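Local atomic coordinates of iron-sulfur cluster assembly protein CyaY (Psychromonas ingrahamii, PDB entry 4HS5), a protein that probably takes part in iron-sulfur cluster assembly, perhaps as a regulator of the process, and probably binds ferrous and ferric iron. Residues Val58-Leu63 against His67-Asn72. Numbering follows the deposited sequence.
Sequences VWLATL and HHYDYN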
ATOM      1  N   VAL A  58       6.529  -5.229  -3.056  1.00  7.41           N
ATOM      2  CA  VAL A  58       5.859  -4.571  -1.941  1.00  6.07           C
ATOM      3  C   VAL A  58       4.781  -5.549  -1.485  1.00  6.34           C
ATOM      4  O   VAL A  58       4.162  -6.237  -2.308  1.00  7.16           O
ATOM      5  CB  VAL A  58       5.245  -3.222  -2.370  1.00  7.58           C
ATOM      6  CG1 VAL A  58       4.259  -2.707  -1.340  1.00 11.92           C
ATOM      7  CG2 VAL A  58       6.354  -2.172  -2.632  1.00  9.88           C
ATOM      8  N   TRP A  59       4.586  -5.654  -0.169  1.00  7.39           N
ATOM      9  CA  TRP A  59       3.568  -6.540   0.395  1.00  7.77           C
ATOM     10  C   TRP A  59       2.487  -5.742   1.113  1.00  8.42           C
ATOM     11  O   TRP A  59       2.738  -4.642   1.616  1.00 10.24           O
ATOM     12  CB  TRP A  59       4.181  -7.560   1.358  1.00 10.15           C
ATOM     13  CG  TRP A  59       5.083  -8.576   0.709  1.00 12.61           C
ATOM     14  CD1 TRP A  59       5.521  -8.588  -0.584  1.00 12.41           C
ATOM     15  CD2 TRP A  59       5.659  -9.732   1.334  1.00 20.69           C
ATOM     16  NE1 TRP A  59       6.330  -9.677  -0.807  1.00 19.01           N
ATOM     17  CE2 TRP A  59       6.434 -10.393   0.356  1.00 25.61           C
ATOM     18  CE3 TRP A  59       5.595 -10.271   2.621  1.00 23.42           C
ATOM     19  CZ2 TRP A  59       7.140 -11.569   0.629  1.00 26.35           C
ATOM     20  CZ3 TRP A  59       6.299 -11.435   2.890  1.00 29.88           C
ATOM     21  CH2 TRP A  59       7.061 -12.070   1.898  1.00 26.85           C
ATOM     22  N   LEU A  60       1.271  -6.286   1.116  1.00  6.88           N
ATOM     23  CA  LEU A  60       0.155  -5.706   1.861  1.00  6.18           C
ATOM     24  C   LEU A  60      -0.564  -6.798   2.627  1.00  7.12           C
ATOM     25  O   LEU A  60      -0.953  -7.810   2.047  1.00  8.90           O
ATOM     26  CB  LEU A  60      -0.840  -5.049   0.906  1.00  7.95           C
ATOM     27  CG  LEU A  60      -2.193  -4.669   1.519  1.00 11.97           C
ATOM     28  CD1 LEU A  60      -2.029  -3.543   2.507  1.00  8.15           C
ATOM     29  CD2 LEU A  60      -3.183  -4.276   0.430  1.00 11.78           C
ATOM     30  N   ALA A  61      -0.731  -6.580   3.927  1.00  5.72           N
ATOM     31  CA  ALA A  61      -1.523  -7.448   4.778  1.00  7.68           C
ATOM     32  C   ALA A  61      -2.845  -6.763   5.067  1.00  6.26           C
ATOM     33  O   ALA A  61      -2.875  -5.675   5.634  1.00  6.92           O
ATOM     34  CB  ALA A  61      -0.787  -7.718   6.057  1.00 10.00           C
ATOM     35  N   THR A  62      -3.930  -7.407   4.650  1.00  9.09           N
ATOM     36  CA  THR A  62      -5.270  -7.011   5.049  1.00  8.58           C
ATOM     37  C   THR A  62      -5.634  -7.820   6.287  1.00  9.48           C
ATOM     38  O   THR A  62      -4.805  -8.562   6.804  1.00 12.73           O
ATOM     39  CB  THR A  62      -6.312  -7.259   3.943  1.00  8.03           C
ATOM     40  OG1 THR A  62      -6.402  -8.661   3.665  1.00 12.68           O
ATOM     41  CG2 THR A  62      -5.932  -6.509   2.672  1.00 12.05           C
ATOM     42  N   LEU A  63      -6.866  -7.688   6.755  1.00 11.19           N
ATOM     43  CA  LEU A  63      -7.330  -8.486   7.882  1.00 12.39           C
ATOM     44  C   LEU A  63      -7.316  -9.972   7.558  1.00 14.74           C
ATOM     45  O   LEU A  63      -7.145 -10.807   8.452  1.00 18.66           O
ATOM     46  CB  LEU A  63      -8.740  -8.063   8.284  1.00 13.86           C
ATOM     47  CG  LEU A  63      -8.760  -6.771   9.086  1.00 19.43           C
ATOM     48  CD1 LEU A  63     -10.174  -6.300   9.329  1.00 21.22           C
ATOM     49  CD2 LEU A  63      -8.036  -7.001  10.393  1.00 25.71           C
ATOM     50  N   HIS A  67      -0.689 -10.101   0.540  1.00  8.98           N
ATOM     51  CA  HIS A  67      -0.668  -9.879  -0.900  1.00  8.72           C
ATOM     52  C   HIS A  67       0.713  -9.402  -1.311  1.00  7.84           C
ATOM     53  O   HIS A  67       1.299  -8.565  -0.636  1.00  8.61           O
ATOM     54  CB  HIS A  67      -1.702  -8.814  -1.272  1.00  8.49           C
ATOM     55  CG  HIS A  67      -3.109  -9.220  -0.985  1.00 10.27           C
ATOM     56  ND1 HIS A  67      -3.866  -9.942  -1.882  1.00 14.02           N
ATOM     57  CD2 HIS A  67      -3.887  -9.034   0.107  1.00 14.88           C
ATOM     58  CE1 HIS A  67      -5.058 -10.170  -1.357  1.00 16.09           C
ATOM     59  NE2 HIS A  67      -5.094  -9.636  -0.152  1.00 14.81           N
ATOM     60  N   HIS A  68       1.238  -9.944  -2.410  1.00  7.29           N
ATOM     61  CA  HIS A  68       2.593  -9.624  -2.846  1.00  7.30           C
ATOM     62  C   HIS A  68       2.549  -9.014  -4.241  1.00  6.89           C
ATOM     63  O   HIS A  68       1.914  -9.560  -5.138  1.00 10.00           O
ATOM     64  CB  HIS A  68       3.468 -10.882  -2.868  1.00  9.63           C
ATOM     65  CG  HIS A  68       3.639 -11.523  -1.529  1.00 17.34           C
ATOM     66  ND1 HIS A  68       4.325 -12.703  -1.350  1.00 27.21           N
ATOM     67  CD2 HIS A  68       3.213 -11.144  -0.298  1.00 18.11           C
ATOM     68  CE1 HIS A  68       4.313 -13.027  -0.069  1.00 27.86           C
ATOM     69  NE2 HIS A  68       3.643 -12.098   0.589  1.00 25.15           N
ATOM     70  N   TYR A  69       3.227  -7.887  -4.420  1.00  6.31           N
ATOM     71  CA  TYR A  69       3.106  -7.144  -5.673  1.00  8.16           C
ATOM     72  C   TYR A  69       4.441  -6.948  -6.353  1.00  8.19           C
ATOM     73  O   TYR A  69       5.435  -6.641  -5.697  1.00  7.96           O
ATOM     74  CB  TYR A  69       2.487  -5.768  -5.410  1.00  5.76           C
ATOM     75  CG  TYR A  69       1.139  -5.815  -4.755  1.00  5.98           C
ATOM     76  CD1 TYR A  69      -0.027  -5.675  -5.500  1.00  6.70           C
ATOM     77  CD2 TYR A  69       1.030  -5.991  -3.379  1.00  6.70           C
ATOM     78  CE1 TYR A  69      -1.263  -5.728  -4.892  1.00  6.76           C
ATOM     79  CE2 TYR A  69      -0.190  -6.032  -2.760  1.00  5.83           C
ATOM     80  CZ  TYR A  69      -1.334  -5.893  -3.511  1.00  6.36           C
ATOM     81  OH  TYR A  69      -2.546  -5.956  -2.885  1.00  9.73           O
ATOM     82  N   ASP A  70       4.439  -7.115  -7.679  1.00 10.14           N
ATOM     83  CA  ASP A  70       5.581  -6.773  -8.535  1.00  9.93           C
ATOM     84  C   ASP A  70       5.304  -5.482  -9.292  1.00  8.68           C
ATOM     85  O   ASP A  70       4.157  -5.158  -9.568  1.00  9.70           O
ATOM     86  CB  ASP A  70       5.819  -7.870  -9.571  1.00 16.17           C
ATOM     87  CG  ASP A  70       6.084  -9.216  -8.948  1.00 12.79           C
ATOM     88  OD1 ASP A  70       7.124  -9.354  -8.275  1.00 18.24           O
ATOM     89  OD2 ASP A  70       5.253 -10.125  -9.151  1.00 17.26           O
ATOM     90  N   TYR A  71       6.360  -4.768  -9.668  1.00  9.74           N
ATOM     91  CA  TYR A  71       6.189  -3.557 -10.458  1.00 10.09           C
ATOM     92  C   TYR A  71       6.089  -3.918 -11.939  1.00 11.78           C
ATOM     93  O   TYR A  71       7.058  -4.408 -12.536  1.00 13.09           O
ATOM     94  CB  TYR A  71       7.352  -2.591 -10.215  1.00 11.23           C
ATOM     95  CG  TYR A  71       7.174  -1.236 -10.856  1.00 10.92           C
ATOM     96  CD1 TYR A  71       7.770  -0.949 -12.076  1.00 11.14           C
ATOM     97  CD2 TYR A  71       6.416  -0.248 -10.244  1.00 10.34           C
ATOM     98  CE1 TYR A  71       7.610   0.296 -12.664  1.00 13.94           C
ATOM     99  CE2 TYR A  71       6.242   0.997 -10.826  1.00 13.43           C
ATOM    100  CZ  TYR A  71       6.850   1.260 -12.039  1.00 13.85           C
ATOM    101  OH  TYR A  71       6.684   2.498 -12.630  1.00 16.33           O
ATOM    102  N   ASN A  72       4.905  -3.695 -12.505  1.00 10.88           N
ATOM    103  CA  ASN A  72       4.630  -3.966 -13.918  1.00 13.38           C
ATOM    104  C   ASN A  72       3.648  -2.937 -14.454  1.00 12.45           C
ATOM    105  O   ASN A  72       2.749  -2.507 -13.733  1.00 12.53           O
ATOM    106  CB  ASN A  72       4.030  -5.363 -14.102  1.00 18.72           C
ATOM    107  CG  ASN A  72       5.034  -6.466 -13.863  1.00 28.07           C
ATOM    108  OD1 ASN A  72       6.021  -6.587 -14.585  1.00 38.70           O
ATOM    109  ND2 ASN A  72       4.777  -7.291 -12.859  1.00 27.70           N
TER
HETATM  110  O   HOH W   1      -7.501  -9.453   1.332  1.00 22.40           O
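The His68 imidazole lies flat over one face of the Trp59 indole, its centroid 3.4 Å from that of the five-membered ring and the planes only 8° apart. His68 CD2 lies over the five-membered ring and NE2 over the six-membered ring, 3.2 Å from Trp59 CD2, with CE1 farther out toward Trp59 CZ2. As a non-hydrogen-bonded pair the two residues leave the same face of the sheet, and with CG anti to the carbonyl carbon in both (chi1 -67° and -62°) their rings meet face to face. At the indole's rim, NE1 is hydrogen-bonded to Gln57 OE1. On the opposite face of the sheet, the Tyr69 ring turns its edge to the Val58 carbonyl, with CD2 3.3 Å from Val58 O in the ring plane, and its CE2 meets Leu60 CB at 3.9 Å; Phe85 and Phe88 of helix 85-97 pack against this tyrosine. An in-plane water at His67 NE2 (2.8 Å) links that ring to Thr62 OG1, also hydrogen-bonded to Asn65 N, and His67 ND1 is bonded to Asp78. Four backbone hydrogen bonds clamp the antiparallel hairpin, two each in Val58-Tyr69 and Leu60-His67, and Trp59 CA adds a CA-H...O contact to His67 O at 3.2 Å. Were Trp59 reduced to an alanine, the His68 imidazole would probably lose its stacking partner and be freer to turn. The hairpin thus joins two chemistries: around Leu60, His67 and Tyr69, packing against helix 85-97 with a histidine held by Asp78 and water; on the other face, a stack whose electron-rich indole would be expected to favour a protonated His68.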